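Local coordinates for protein beta-methylmalyl-CoA dehydratase (Chloroflexus aurantiacus, PDB 4E3E) that catalyses the reversible dehydration of (2R,3S)-beta-methylmalyl-CoA to mesaconyl-CoA, a step of the glyoxylate assimilation cycle, at residues Ile28-Val33 and Leu58-Ile63; Ala34-Leu39 and Ser65-His70; Arg43-Leu46 and Pro51-Gln54; Leu256-Ser261 and Leu269-Ile274; Thr24-Thr29 and Leu224-Ala229. All coordinates share one frame; numbering follows the deposited sequence.

Interaction 1 (Ile28-Val33 and Leu58-Ile63); sequences ITEGDV and LERAPI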
# COMPACT_ATOMS: atom_id res chain seq x y z
N ILE A 28 -13.65 -8.16 0.48
CA ILE A 28 -12.36 -8.16 -0.17
C ILE A 28 -12.47 -7.46 -1.52
O ILE A 28 -13.36 -7.77 -2.34
CB ILE A 28 -11.78 -9.59 -0.30
CG1 ILE A 28 -11.65 -10.22 1.09
CG2 ILE A 28 -10.42 -9.56 -0.98
CD1 ILE A 28 -11.23 -11.68 1.06
N THR A 29 -11.60 -6.48 -1.74
CA THR A 29 -11.73 -5.63 -2.94
C THR A 29 -10.48 -5.65 -3.80
O THR A 29 -9.44 -6.21 -3.41
CB THR A 29 -11.98 -4.17 -2.57
OG1 THR A 29 -10.78 -3.63 -2.00
CG2 THR A 29 -13.10 -4.04 -1.55
N GLU A 30 -10.57 -4.97 -4.94
CA GLU A 30 -9.44 -4.80 -5.84
C GLU A 30 -8.33 -4.06 -5.15
O GLU A 30 -7.16 -4.23 -5.51
CB GLU A 30 -9.84 -4.08 -7.14
CG GLU A 30 -10.80 -4.87 -8.03
CD GLU A 30 -10.12 -5.98 -8.85
OE1 GLU A 30 -9.05 -6.51 -8.43
OE2 GLU A 30 -10.68 -6.34 -9.92
N GLY A 31 -8.66 -3.25 -4.14
CA GLY A 31 -7.58 -2.59 -3.37
C GLY A 31 -6.76 -3.59 -2.58
O GLY A 31 -5.52 -3.43 -2.40
N ASP A 32 -7.45 -4.61 -2.06
CA ASP A 32 -6.75 -5.69 -1.33
C ASP A 32 -5.86 -6.48 -2.28
O ASP A 32 -4.72 -6.81 -1.95
CB ASP A 32 -7.75 -6.62 -0.63
CG ASP A 32 -8.58 -5.89 0.40
OD1 ASP A 32 -7.98 -5.24 1.30
OD2 ASP A 32 -9.82 -5.97 0.30
N VAL A 33 -6.39 -6.77 -3.46
CA VAL A 33 -5.60 -7.47 -4.48
C VAL A 33 -4.30 -6.74 -4.81
O VAL A 33 -3.24 -7.36 -4.87
CB VAL A 33 -6.42 -7.67 -5.75
CG1 VAL A 33 -5.53 -8.20 -6.88
CG2 VAL A 33 -7.58 -8.61 -5.46
N LEU A 58 -13.47 -18.82 -15.21
CA LEU A 58 -13.80 -18.06 -14.00
C LEU A 58 -14.48 -16.75 -14.35
O LEU A 58 -14.38 -16.28 -15.50
CB LEU A 58 -12.52 -17.78 -13.18
CG LEU A 58 -11.85 -19.01 -12.55
CD1 LEU A 58 -10.60 -18.64 -11.79
CD2 LEU A 58 -12.81 -19.80 -11.65
N GLU A 59 -15.18 -16.14 -13.41
CA GLU A 59 -15.84 -14.87 -13.64
C GLU A 59 -14.88 -13.75 -13.93
O GLU A 59 -15.13 -12.90 -14.73
CB GLU A 59 -16.71 -14.49 -12.46
CG GLU A 59 -17.76 -15.52 -12.08
CD GLU A 59 -18.57 -15.11 -10.88
OE1 GLU A 59 -18.68 -13.91 -10.60
OE2 GLU A 59 -19.13 -15.99 -10.20
N ARG A 60 -13.77 -13.75 -13.20
CA ARG A 60 -12.76 -12.72 -13.30
C ARG A 60 -11.62 -13.27 -12.48
O ARG A 60 -11.72 -14.34 -11.99
CB ARG A 60 -13.26 -11.41 -12.73
CG ARG A 60 -13.91 -11.54 -11.38
CD ARG A 60 -14.54 -10.26 -10.90
NE ARG A 60 -13.61 -9.17 -10.69
CZ ARG A 60 -13.96 -7.95 -10.33
NH1 ARG A 60 -13.06 -7.01 -10.16
NH2 ARG A 60 -15.22 -7.67 -10.15
N ALA A 61 -10.54 -12.54 -12.36
CA ALA A 61 -9.42 -13.06 -11.61
C ALA A 61 -9.88 -13.26 -10.19
O ALA A 61 -10.45 -12.40 -9.61
CB ALA A 61 -8.27 -12.10 -11.66
N PRO A 62 -9.61 -14.42 -9.64
CA PRO A 62 -9.98 -14.71 -8.25
C PRO A 62 -8.97 -14.11 -7.27
O PRO A 62 -7.84 -13.84 -7.65
CB PRO A 62 -9.89 -16.23 -8.19
CG PRO A 62 -8.79 -16.56 -9.17
CD PRO A 62 -8.95 -15.57 -10.30
N ILE A 63 -9.39 -13.92 -6.02
CA ILE A 63 -8.51 -13.57 -4.92
C ILE A 63 -7.47 -14.69 -4.70
O ILE A 63 -7.83 -15.87 -4.71
CB ILE A 63 -9.34 -13.33 -3.61
CG1 ILE A 63 -10.43 -12.27 -3.80
CG2 ILE A 63 -8.44 -12.93 -2.44
CD1 ILE A 63 -9.94 -10.94 -4.37
O HOH W 1 -10.92 -9.73 -10.50

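Interaction 2 (Ala34-Leu39 and Ser65-His70); sequences ALYTSL and SLLVFH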
# COMPACT_ATOMS: atom_id res chain seq x y z
N ALA A 34 -4.37 -5.42 -5.03
CA ALA A 34 -3.20 -4.67 -5.44
C ALA A 34 -2.18 -4.59 -4.30
O ALA A 34 -0.99 -4.72 -4.54
CB ALA A 34 -3.59 -3.27 -5.92
N LEU A 35 -2.67 -4.39 -3.07
CA LEU A 35 -1.79 -4.36 -1.91
C LEU A 35 -1.02 -5.67 -1.73
O LEU A 35 0.19 -5.66 -1.47
CB LEU A 35 -2.59 -4.04 -0.64
CG LEU A 35 -2.60 -2.57 -0.24
CD1 LEU A 35 -3.65 -2.37 0.82
CD2 LEU A 35 -1.24 -2.13 0.29
N TYR A 36 -1.74 -6.79 -1.84
CA TYR A 36 -1.15 -8.13 -1.74
C TYR A 36 -0.06 -8.32 -2.82
O TYR A 36 1.05 -8.78 -2.53
CB TYR A 36 -2.25 -9.21 -1.85
CG TYR A 36 -1.73 -10.61 -1.53
CD1 TYR A 36 -1.61 -11.04 -0.21
CD2 TYR A 36 -1.32 -11.47 -2.56
CE1 TYR A 36 -1.12 -12.31 0.09
CE2 TYR A 36 -0.81 -12.75 -2.27
CZ TYR A 36 -0.70 -13.15 -0.94
OH TYR A 36 -0.20 -14.39 -0.62
N THR A 37 -0.37 -7.94 -4.06
CA THR A 37 0.66 -7.93 -5.12
C THR A 37 1.90 -7.09 -4.71
O THR A 37 3.03 -7.52 -4.93
CB THR A 37 0.10 -7.42 -6.43
OG1 THR A 37 -1.00 -8.26 -6.78
CG2 THR A 37 1.17 -7.44 -7.55
N SER A 38 1.67 -5.92 -4.12
CA SER A 38 2.75 -4.96 -3.84
C SER A 38 3.58 -5.42 -2.65
O SER A 38 4.69 -4.92 -2.41
CB SER A 38 2.16 -3.57 -3.56
OG SER A 38 1.54 -3.47 -2.27
N LEU A 39 3.04 -6.35 -1.88
CA LEU A 39 3.71 -6.81 -0.68
C LEU A 39 4.49 -8.11 -0.94
O LEU A 39 5.52 -8.35 -0.30
CB LEU A 39 2.69 -6.97 0.46
CG LEU A 39 2.13 -5.67 1.05
CD1 LEU A 39 0.84 -6.02 1.79
CD2 LEU A 39 3.18 -5.06 1.99
N SER A 65 -5.49 -17.48 -3.07
CA SER A 65 -5.86 -18.42 -1.99
C SER A 65 -5.20 -18.05 -0.67
O SER A 65 -5.81 -18.19 0.39
CB SER A 65 -5.47 -19.85 -2.36
OG SER A 65 -6.44 -20.43 -3.20
N LEU A 66 -3.95 -17.61 -0.72
CA LEU A 66 -3.27 -17.23 0.52
C LEU A 66 -3.76 -15.91 1.11
O LEU A 66 -3.75 -15.73 2.34
CB LEU A 66 -1.76 -17.21 0.34
CG LEU A 66 -1.14 -18.56 0.06
CD1 LEU A 66 0.36 -18.35 -0.00
CD2 LEU A 66 -1.49 -19.55 1.17
N LEU A 67 -4.18 -14.98 0.25
CA LEU A 67 -4.85 -13.76 0.73
C LEU A 67 -6.15 -14.14 1.48
O LEU A 67 -6.40 -13.63 2.59
CB LEU A 67 -5.11 -12.75 -0.40
CG LEU A 67 -5.84 -11.43 -0.07
CD1 LEU A 67 -5.20 -10.69 1.12
CD2 LEU A 67 -5.91 -10.54 -1.32
N VAL A 68 -6.95 -15.03 0.87
CA VAL A 68 -8.10 -15.62 1.55
C VAL A 68 -7.70 -16.25 2.90
O VAL A 68 -8.33 -15.99 3.94
CB VAL A 68 -8.81 -16.68 0.68
CG1 VAL A 68 -9.89 -17.42 1.49
CG2 VAL A 68 -9.44 -16.05 -0.56
N PHE A 69 -6.65 -17.06 2.88
CA PHE A 69 -6.18 -17.70 4.11
C PHE A 69 -5.83 -16.71 5.23
O PHE A 69 -6.33 -16.87 6.36
CB PHE A 69 -5.04 -18.67 3.81
CG PHE A 69 -4.45 -19.30 5.03
CD1 PHE A 69 -5.01 -20.45 5.58
CD2 PHE A 69 -3.33 -18.75 5.62
CE1 PHE A 69 -4.46 -21.04 6.71
CE2 PHE A 69 -2.77 -19.33 6.76
CZ PHE A 69 -3.34 -20.47 7.30
N HIS A 70 -4.99 -15.71 4.94
CA HIS A 70 -4.57 -14.74 5.95
C HIS A 70 -5.69 -13.91 6.52
O HIS A 70 -5.70 -13.56 7.69
CB HIS A 70 -3.47 -13.82 5.41
CG HIS A 70 -2.24 -14.57 4.95
ND1 HIS A 70 -1.72 -15.60 5.65
CD2 HIS A 70 -1.44 -14.40 3.83
CE1 HIS A 70 -0.64 -16.07 5.01
NE2 HIS A 70 -0.46 -15.34 3.89

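Interaction 3 (Arg43-Leu46 and Pro51-Gln54); sequences RFAL and PFAQ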
# COMPACT_ATOMS: atom_id res chain seq x y z
N ARG A 43 3.65 -13.41 -9.16
CA ARG A 43 3.47 -13.30 -10.61
C ARG A 43 2.54 -14.35 -11.22
O ARG A 43 2.42 -14.41 -12.44
CB ARG A 43 4.81 -13.31 -11.34
CG ARG A 43 5.60 -12.02 -11.17
CD ARG A 43 6.75 -12.00 -12.15
NE ARG A 43 7.86 -12.81 -11.65
CZ ARG A 43 8.69 -13.52 -12.41
NH1 ARG A 43 8.53 -13.53 -13.73
NH2 ARG A 43 9.66 -14.22 -11.84
N PHE A 44 1.88 -15.16 -10.39
CA PHE A 44 0.98 -16.20 -10.91
C PHE A 44 -0.11 -15.60 -11.77
O PHE A 44 -0.78 -14.64 -11.36
CB PHE A 44 0.41 -17.07 -9.78
CG PHE A 44 1.45 -17.96 -9.16
CD1 PHE A 44 1.79 -19.17 -9.77
CD2 PHE A 44 2.16 -17.55 -8.03
CE1 PHE A 44 2.79 -19.98 -9.24
CE2 PHE A 44 3.15 -18.36 -7.49
CZ PHE A 44 3.47 -19.58 -8.09
N ALA A 45 -0.25 -16.13 -12.98
CA ALA A 45 -1.08 -15.46 -14.00
C ALA A 45 -2.55 -15.42 -13.66
O ALA A 45 -3.26 -14.45 -14.01
CB ALA A 45 -0.85 -16.07 -15.38
N LEU A 46 -3.02 -16.45 -12.96
CA LEU A 46 -4.44 -16.57 -12.57
C LEU A 46 -4.92 -15.34 -11.77
O LEU A 46 -6.01 -14.83 -12.02
CB LEU A 46 -4.67 -17.86 -11.75
CG LEU A 46 -6.14 -18.16 -11.39
CD1 LEU A 46 -6.97 -18.28 -12.67
CD2 LEU A 46 -6.27 -19.40 -10.51
N PRO A 51 -8.66 -11.41 -17.94
CA PRO A 51 -8.88 -12.23 -19.15
C PRO A 51 -8.24 -13.64 -19.08
O PRO A 51 -8.83 -14.59 -19.58
CB PRO A 51 -8.28 -11.37 -20.27
CG PRO A 51 -8.31 -9.96 -19.72
CD PRO A 51 -7.96 -10.15 -18.27
N PHE A 52 -7.08 -13.77 -18.45
CA PHE A 52 -6.46 -15.08 -18.27
C PHE A 52 -7.39 -15.97 -17.44
O PHE A 52 -7.67 -17.11 -17.83
CB PHE A 52 -5.09 -14.93 -17.61
CG PHE A 52 -4.32 -16.23 -17.51
CD1 PHE A 52 -4.49 -17.08 -16.42
CD2 PHE A 52 -3.39 -16.59 -18.50
CE1 PHE A 52 -3.79 -18.28 -16.32
CE2 PHE A 52 -2.66 -17.78 -18.41
CZ PHE A 52 -2.87 -18.63 -17.32
N ALA A 53 -7.89 -15.45 -16.32
CA ALA A 53 -8.80 -16.19 -15.45
C ALA A 53 -10.09 -16.56 -16.17
O ALA A 53 -10.59 -17.70 -16.05
CB ALA A 53 -9.08 -15.42 -14.17
N GLN A 54 -10.61 -15.62 -16.96
CA GLN A 54 -11.84 -15.89 -17.73
C GLN A 54 -11.66 -16.97 -18.80
O GLN A 54 -12.60 -17.72 -19.07
CB GLN A 54 -12.40 -14.61 -18.35
CG GLN A 54 -13.03 -13.71 -17.31
CD GLN A 54 -13.32 -12.32 -17.82
OE1 GLN A 54 -12.78 -11.89 -18.84
NE2 GLN A 54 -14.17 -11.60 -17.10

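Interaction 4 (Leu256-Ser261 and Leu269-Ile274); sequences LARSLS and LSIAAI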
# COMPACT_ATOMS: atom_id res chain seq x y z
N LEU A 256 5.51 -15.05 0.99
CA LEU A 256 6.75 -14.82 0.29
C LEU A 256 7.25 -16.09 -0.42
O LEU A 256 7.64 -16.04 -1.60
CB LEU A 256 7.83 -14.29 1.27
CG LEU A 256 7.68 -12.83 1.76
CD1 LEU A 256 8.62 -12.54 2.92
CD2 LEU A 256 7.92 -11.82 0.64
N ALA A 257 7.26 -17.22 0.30
CA ALA A 257 7.72 -18.49 -0.26
C ALA A 257 6.91 -18.85 -1.50
O ALA A 257 7.48 -19.27 -2.52
CB ALA A 257 7.64 -19.61 0.78
N ARG A 258 5.59 -18.68 -1.42
CA ARG A 258 4.74 -18.97 -2.56
C ARG A 258 5.12 -18.06 -3.74
O ARG A 258 5.25 -18.54 -4.88
CB ARG A 258 3.27 -18.82 -2.17
CG ARG A 258 2.26 -18.80 -3.32
CD ARG A 258 2.12 -20.08 -4.14
NE ARG A 258 0.96 -19.94 -5.04
CZ ARG A 258 0.71 -20.68 -6.12
NH1 ARG A 258 1.54 -21.67 -6.49
NH2 ARG A 258 -0.38 -20.42 -6.83
N SER A 259 5.30 -16.76 -3.47
CA SER A 259 5.70 -15.83 -4.51
C SER A 259 7.03 -16.26 -5.15
O SER A 259 7.11 -16.37 -6.37
CB SER A 259 5.80 -14.42 -3.96
OG SER A 259 6.12 -13.55 -5.02
N LEU A 260 8.04 -16.52 -4.34
CA LEU A 260 9.34 -16.99 -4.83
C LEU A 260 9.24 -18.29 -5.63
O LEU A 260 9.99 -18.49 -6.61
CB LEU A 260 10.28 -17.23 -3.65
CG LEU A 260 10.71 -16.03 -2.82
CD1 LEU A 260 11.45 -16.51 -1.58
CD2 LEU A 260 11.56 -15.06 -3.63
N SER A 261 8.34 -19.18 -5.22
CA SER A 261 8.14 -20.46 -5.91
C SER A 261 7.73 -20.29 -7.39
O SER A 261 7.89 -21.24 -8.17
CB SER A 261 7.12 -21.34 -5.17
OG SER A 261 5.79 -21.02 -5.57
N LEU A 269 -1.02 -23.05 -10.66
CA LEU A 269 -1.85 -21.85 -10.77
C LEU A 269 -2.50 -21.38 -9.48
O LEU A 269 -2.69 -20.17 -9.28
CB LEU A 269 -2.91 -22.03 -11.85
CG LEU A 269 -2.33 -21.96 -13.27
CD1 LEU A 269 -3.50 -21.95 -14.23
CD2 LEU A 269 -1.40 -20.74 -13.48
N SER A 270 -2.84 -22.33 -8.61
CA SER A 270 -3.49 -21.99 -7.34
C SER A 270 -3.25 -23.08 -6.33
O SER A 270 -2.97 -24.23 -6.70
CB SER A 270 -4.99 -21.79 -7.53
OG SER A 270 -5.62 -23.03 -7.86
N ILE A 271 -3.36 -22.70 -5.06
CA ILE A 271 -3.25 -23.63 -3.96
C ILE A 271 -4.63 -24.13 -3.61
O ILE A 271 -5.55 -23.32 -3.37
CB ILE A 271 -2.61 -22.96 -2.72
CG1 ILE A 271 -1.15 -22.58 -3.02
CG2 ILE A 271 -2.75 -23.90 -1.51
CD1 ILE A 271 -0.49 -21.71 -1.95
N ALA A 272 -4.79 -25.45 -3.61
CA ALA A 272 -6.10 -26.05 -3.36
C ALA A 272 -6.23 -26.60 -1.95
O ALA A 272 -7.35 -26.82 -1.46
CB ALA A 272 -6.39 -27.12 -4.40
N ALA A 273 -5.10 -26.84 -1.28
CA ALA A 273 -5.12 -27.33 0.09
C ALA A 273 -3.83 -27.00 0.81
O ALA A 273 -2.77 -26.92 0.18
CB ALA A 273 -5.33 -28.84 0.12
N ILE A 274 -3.94 -26.84 2.12
CA ILE A 274 -2.78 -26.80 3.01
C ILE A 274 -2.80 -28.06 3.88
O ILE A 274 -3.77 -28.30 4.60
CB ILE A 274 -2.78 -25.54 3.89
CG1 ILE A 274 -2.63 -24.29 3.00
CG2 ILE A 274 -1.65 -25.60 4.92
CD1 ILE A 274 -3.10 -23.00 3.65
O HOH W 2 -2.18 -18.06 -7.13

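Interaction 5 (Thr24-Thr29 and Leu224-Ala229); sequences TPRTIT and LYQNTA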
# COMPACT_ATOMS: atom_id res chain seq x y z
N THR A 24 -15.72 -8.64 12.80
CA THR A 24 -15.15 -8.04 11.63
C THR A 24 -15.15 -8.80 10.35
O THR A 24 -14.15 -9.10 9.80
CB THR A 24 -13.68 -7.66 11.90
OG1 THR A 24 -13.55 -7.30 13.25
CG2 THR A 24 -13.26 -6.53 11.06
N PRO A 25 -16.33 -9.07 9.85
CA PRO A 25 -16.48 -9.62 8.52
C PRO A 25 -15.89 -8.66 7.51
O PRO A 25 -15.90 -7.49 7.69
CB PRO A 25 -17.97 -9.73 8.35
CG PRO A 25 -18.54 -8.80 9.29
CD PRO A 25 -17.60 -8.69 10.43
N ARG A 26 -15.28 -9.20 6.47
CA ARG A 26 -14.46 -8.43 5.61
C ARG A 26 -14.75 -8.56 4.14
O ARG A 26 -14.53 -9.58 3.59
CB ARG A 26 -13.03 -8.87 5.86
CG ARG A 26 -12.02 -8.23 4.96
CD ARG A 26 -11.70 -6.84 5.43
NE ARG A 26 -10.31 -6.53 5.25
CZ ARG A 26 -9.76 -6.29 4.08
NH1 ARG A 26 -10.50 -6.30 3.01
NH2 ARG A 26 -8.49 -6.03 4.01
N THR A 27 -15.16 -7.47 3.51
CA THR A 27 -15.33 -7.42 2.06
C THR A 27 -13.95 -7.28 1.43
O THR A 27 -13.17 -6.40 1.81
CB THR A 27 -16.22 -6.24 1.64
OG1 THR A 27 -17.50 -6.39 2.25
CG2 THR A 27 -16.39 -6.19 0.12
N ILE A 28 -13.65 -8.16 0.48
CA ILE A 28 -12.36 -8.16 -0.17
C ILE A 28 -12.47 -7.46 -1.52
O ILE A 28 -13.36 -7.77 -2.34
CB ILE A 28 -11.78 -9.59 -0.30
CG1 ILE A 28 -11.65 -10.22 1.09
CG2 ILE A 28 -10.42 -9.56 -0.98
CD1 ILE A 28 -11.23 -11.68 1.06
N THR A 29 -11.60 -6.48 -1.74
CA THR A 29 -11.73 -5.63 -2.94
C THR A 29 -10.48 -5.65 -3.80
O THR A 29 -9.44 -6.21 -3.41
CB THR A 29 -11.98 -4.17 -2.57
OG1 THR A 29 -10.78 -3.63 -2.00
CG2 THR A 29 -13.10 -4.04 -1.55
N LEU A 224 -3.49 -5.45 6.86
CA LEU A 224 -4.41 -5.77 5.75
C LEU A 224 -5.29 -6.95 6.17
O LEU A 224 -6.49 -7.00 5.84
CB LEU A 224 -3.64 -6.09 4.46
CG LEU A 224 -4.48 -6.46 3.23
CD1 LEU A 224 -5.28 -5.25 2.74
CD2 LEU A 224 -3.61 -7.01 2.11
N TYR A 225 -4.69 -7.87 6.93
CA TYR A 225 -5.38 -9.06 7.42
C TYR A 225 -6.21 -8.77 8.67
O TYR A 225 -6.95 -9.65 9.15
CB TYR A 225 -4.37 -10.21 7.70
CG TYR A 225 -3.41 -10.46 6.54
CD1 TYR A 225 -3.86 -10.36 5.20
CD2 TYR A 225 -2.09 -10.79 6.78
CE1 TYR A 225 -2.98 -10.57 4.14
CE2 TYR A 225 -1.20 -11.02 5.74
CZ TYR A 225 -1.65 -10.90 4.43
OH TYR A 225 -0.77 -11.11 3.42
N GLN A 226 -6.10 -7.54 9.20
CA GLN A 226 -6.75 -7.15 10.47
C GLN A 226 -6.38 -8.18 11.57
O GLN A 226 -7.19 -8.62 12.38
CB GLN A 226 -8.26 -6.94 10.25
CG GLN A 226 -8.55 -5.66 9.43
CD GLN A 226 -9.95 -5.68 8.87
OE1 GLN A 226 -10.36 -6.67 8.28
NE2 GLN A 226 -10.71 -4.58 9.06
N ASN A 227 -5.11 -8.57 11.53
CA ASN A 227 -4.50 -9.50 12.47
C ASN A 227 -3.85 -8.62 13.53
O ASN A 227 -3.05 -7.75 13.20
CB ASN A 227 -3.48 -10.39 11.72
CG ASN A 227 -2.61 -11.27 12.64
OD1 ASN A 227 -2.36 -10.95 13.79
ND2 ASN A 227 -2.13 -12.39 12.09
N THR A 228 -4.22 -8.83 14.79
CA THR A 228 -3.82 -7.90 15.85
C THR A 228 -2.73 -8.39 16.78
O THR A 228 -2.50 -7.72 17.78
CB THR A 228 -5.00 -7.57 16.78
OG1 THR A 228 -5.45 -8.78 17.39
CG2 THR A 228 -6.16 -6.93 16.00
N ALA A 229 -2.13 -9.56 16.52
CA ALA A 229 -1.16 -10.14 17.47
C ALA A 229 -0.07 -9.12 17.74
O ALA A 229 0.47 -8.52 16.82
CB ALA A 229 -0.58 -11.47 16.98

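Interaction 1 (Ile28-Val33 and Leu58-Ile63)
E30 and R60 reach for each other from opposite directions, and carboxylate oxygen OE2 of E30 meets NH1 of R60 at the edge of the guanidinium in a salt bridge. At 2.5 Å between OE2 and NH1 the bond is unusually short, and doubtful in exact length. The two flat groups are not coplanar but turned 52° against each other. E30 gets there by a bend at chi2 (-77°), which carries its carboxylate off the first turn of helix 30-40. A water accepts from R60 NE (2.8 Å from its oxygen) and donates to A61 O, tying the arginine's NE to the carbonyl of the following residue. That helix starts with a capping box: T29 OG1 accepts a weak bond from G31 N, while T29 N donates to D32 OD2 at 2.8 Å. Deeper in, the branched I63, whose binding of substrate is inferred by similarity, lies obliquely across two other branched side chains. Its CD1 touches both V33 CG2, at a tight 3.5 Å, and I28 CG2, at 3.7 Å from that CD1. I63 CG1 sits beside the backbone N (chi1 -56°), directing the methyl at both partners, and helix 65-80 adds V68 and I71.

Interaction 2 (Ala34-Leu39 and Ser65-His70)
Y36 lays one face of its ring against L67, joining helix 30-40 to helix 65-80 in the interior of a hot-dog-type fold, in which an antiparallel sheet wraps round a long central helix, here probably helix 65-80. The two helix segments run at 104° to each other with axes 11.2 Å apart, a separation that a large side chain such as tyrosine can bridge. Starting at the root, Y36 CB touches the L67 methyl CD2 at 3.9 Å. The ring is sent across the gap because CG is anti to the backbone N (chi1 -171°). At CG the neighbours are L67 CB and CD2; at CD1 the closest is the other methyl, L67 CD1, 3.8 Å away. L67 CB stands over the ring face, 4.1 Å from its centroid and 18° off the normal, which makes a CH-pi contact, and the two side chains slide past each other in opposite directions. The leucine offers both a methylene and a branched end, so a single residue lines the ring from CB to the rim. Further out, CE1 faces L67 CB and CA, and at the ring edge, near its plane, CD2 of H70 lies 4.3 Å from Y36 CE1. CZ faces L67 N. The phenol oxygen is hydrogen-bonded to S255 OG of helix 250-265. H70 NE2 is bonded to the same serine hydroxyl, and H70 ND1 to Y249. Y36 OH also comes up against the second helix: the L66 methylene CB lies 3.4 Å from it.

Interaction 3 (Arg43-Leu46 and Pro51-Gln54)
F52 receives the methyl of A45 squarely over its ring: A45 CB lies 3.7 Å from the ring centroid and only 7° off the normal, a CH-pi contact with the methyl above the centre of the face. All six ring carbons stand at much the same distance from it. The ring is delivered there by chi1 of -174°, which puts CG anti to the backbone N and swings the aromatic group away from helix 50-55 towards the start of helix 45-48. A small residue suits A45's place, since the ring can come so close to the backbone that F52 CD1 is 3.8 Å from A45 C. Replacing this phenylalanine with a serine would probably leave the A45 methyl without its aromatic partner and open a gap between the two short helices.

L46, which follows A45, works on the neighbouring part of the contact. It sets out away from the other helix, yet its branched end turns back and brings CD1 to within 3.9 Å of A53 CB. The L46 carbonyl oxygen lies close to the same methyl, 3.8 Å from A53 CB, so an alanine there lets backbone and side chain of the first helix approach together. L46 also touches L58 and P62, and A53 joins it on P62. The arrangement is one of two short consecutive helices, 45-48 and 50-55, packed through side chains and backbone alike, and it lies against P62, which by similarity belongs to the substrate-binding site, in this MaoC-like region.

Interaction 4 (Leu256-Ser261 and Leu269-Ile274)
The guanidinium of R258 has I271 CG1 over one face, 3.9 Å above the plane and set off toward the rim, while the carbonyl of L269 lies at its edge. R258 NH2 is 3.4 Å from L269 O, and a water joins the same two atoms: it accepts from NH2 and donates to L269 O, at 3.0 and 3.1 Å from its oxygen respectively. The chain of R258 first leaves its helix with CG anti to the backbone N (chi1 167°), then bends at chi2 (66°), bringing the aliphatic part alongside isoleucine. Here R258 CD meets I271 CD1 at 3.8 Å, the side chains sliding past one another in opposite directions. An arginine suits this buried place because its methylenes pack with an apolar neighbour while NH1 donates to A268 O and NH2 to the water; the phenyl ring of F44 adds a cation-pi partner.

The contact sets helix 250-265 against strand 270-278 of the antiparallel sheet, in keeping with the hot-dog type of fold. Just past I271 the strand carries a classic beta bulge, where A272 and A273 both face T345. A leucine in place of this arginine would remove the nitrogens and would probably leave the L269-bound water and the A268 carbonyl without their donor and F44 without its cation.

I271 is beta-branched, as suits a strand, and its side chain points toward the helix, where L66 touches both it and R258. Next to it, the S270 backbone comes up to the guanidinium obliquely, with CA 3.5 Å from R258 NH2.

Interaction 5 (Thr24-Thr29 and Leu224-Ala229)
R26 grips the end of helix 215-224 through its guanidinium: NH2 donates to the backbone oxygen of L224 at 2.9 Å and 144°, lying in the plane of that carbonyl, though the oxygen is tilted from the guanidinium plane. On the same group, NH1 forms a salt bridge with D32. The helix ends here in a Schellman motif, with Q226 in the left-handed conformation just beyond it, and strand 19-27, at the edge of the sheet within this chain, presents the arginine to it. A second bond across the contact, weak, runs from R26 NE to Q226 OE1 (3.0 Å); the amide and guanidinium planes stand 78° apart, although OE1 lies in the guanidinium plane. R26 NH1 also turns back to T27 O, meeting it from above the carbonyl plane at 2.9 Å. Bends at chi2 (79°) and chi3 make the side chain curl enough to serve all of these, and a long, many-handed arginine fits such a buried task.

Q226 in turn is held by others: its OE1 accepts from K75 NZ, and its NE2 donates to S48 and S42 of the second subunit, so the amide sits at a junction between copies of the protein. The surrounding packing is modest: T24 CG2 lies 3.8 Å from Q226 NE2, and the L224 methyl CD1 is 3.5 Å from R26 NH2 at the guanidinium edge.

How the interactions relate
Along the chain, interactions 5 and 1 set out from the same stretch, sharing I28 and T29 where strand 19-27 gives way to helix 30-40; interaction 2 opens next on that helix. Interaction 3 is a short local closure between helices 45-48 and 50-55, nested inside the loops of all three. Residues 58-63 then close interaction 1 and residues 65-70 interaction 2, so these two cross. Interaction 5 closes far later, at 224-229, and encloses interaction 2. Interaction 4 follows in series, setting helix 250-265 on strand 270-278. It meets interaction 2 through L66 and I271, and interaction 3 through F44, while D32 and R26 tie interaction 1 to interaction 5.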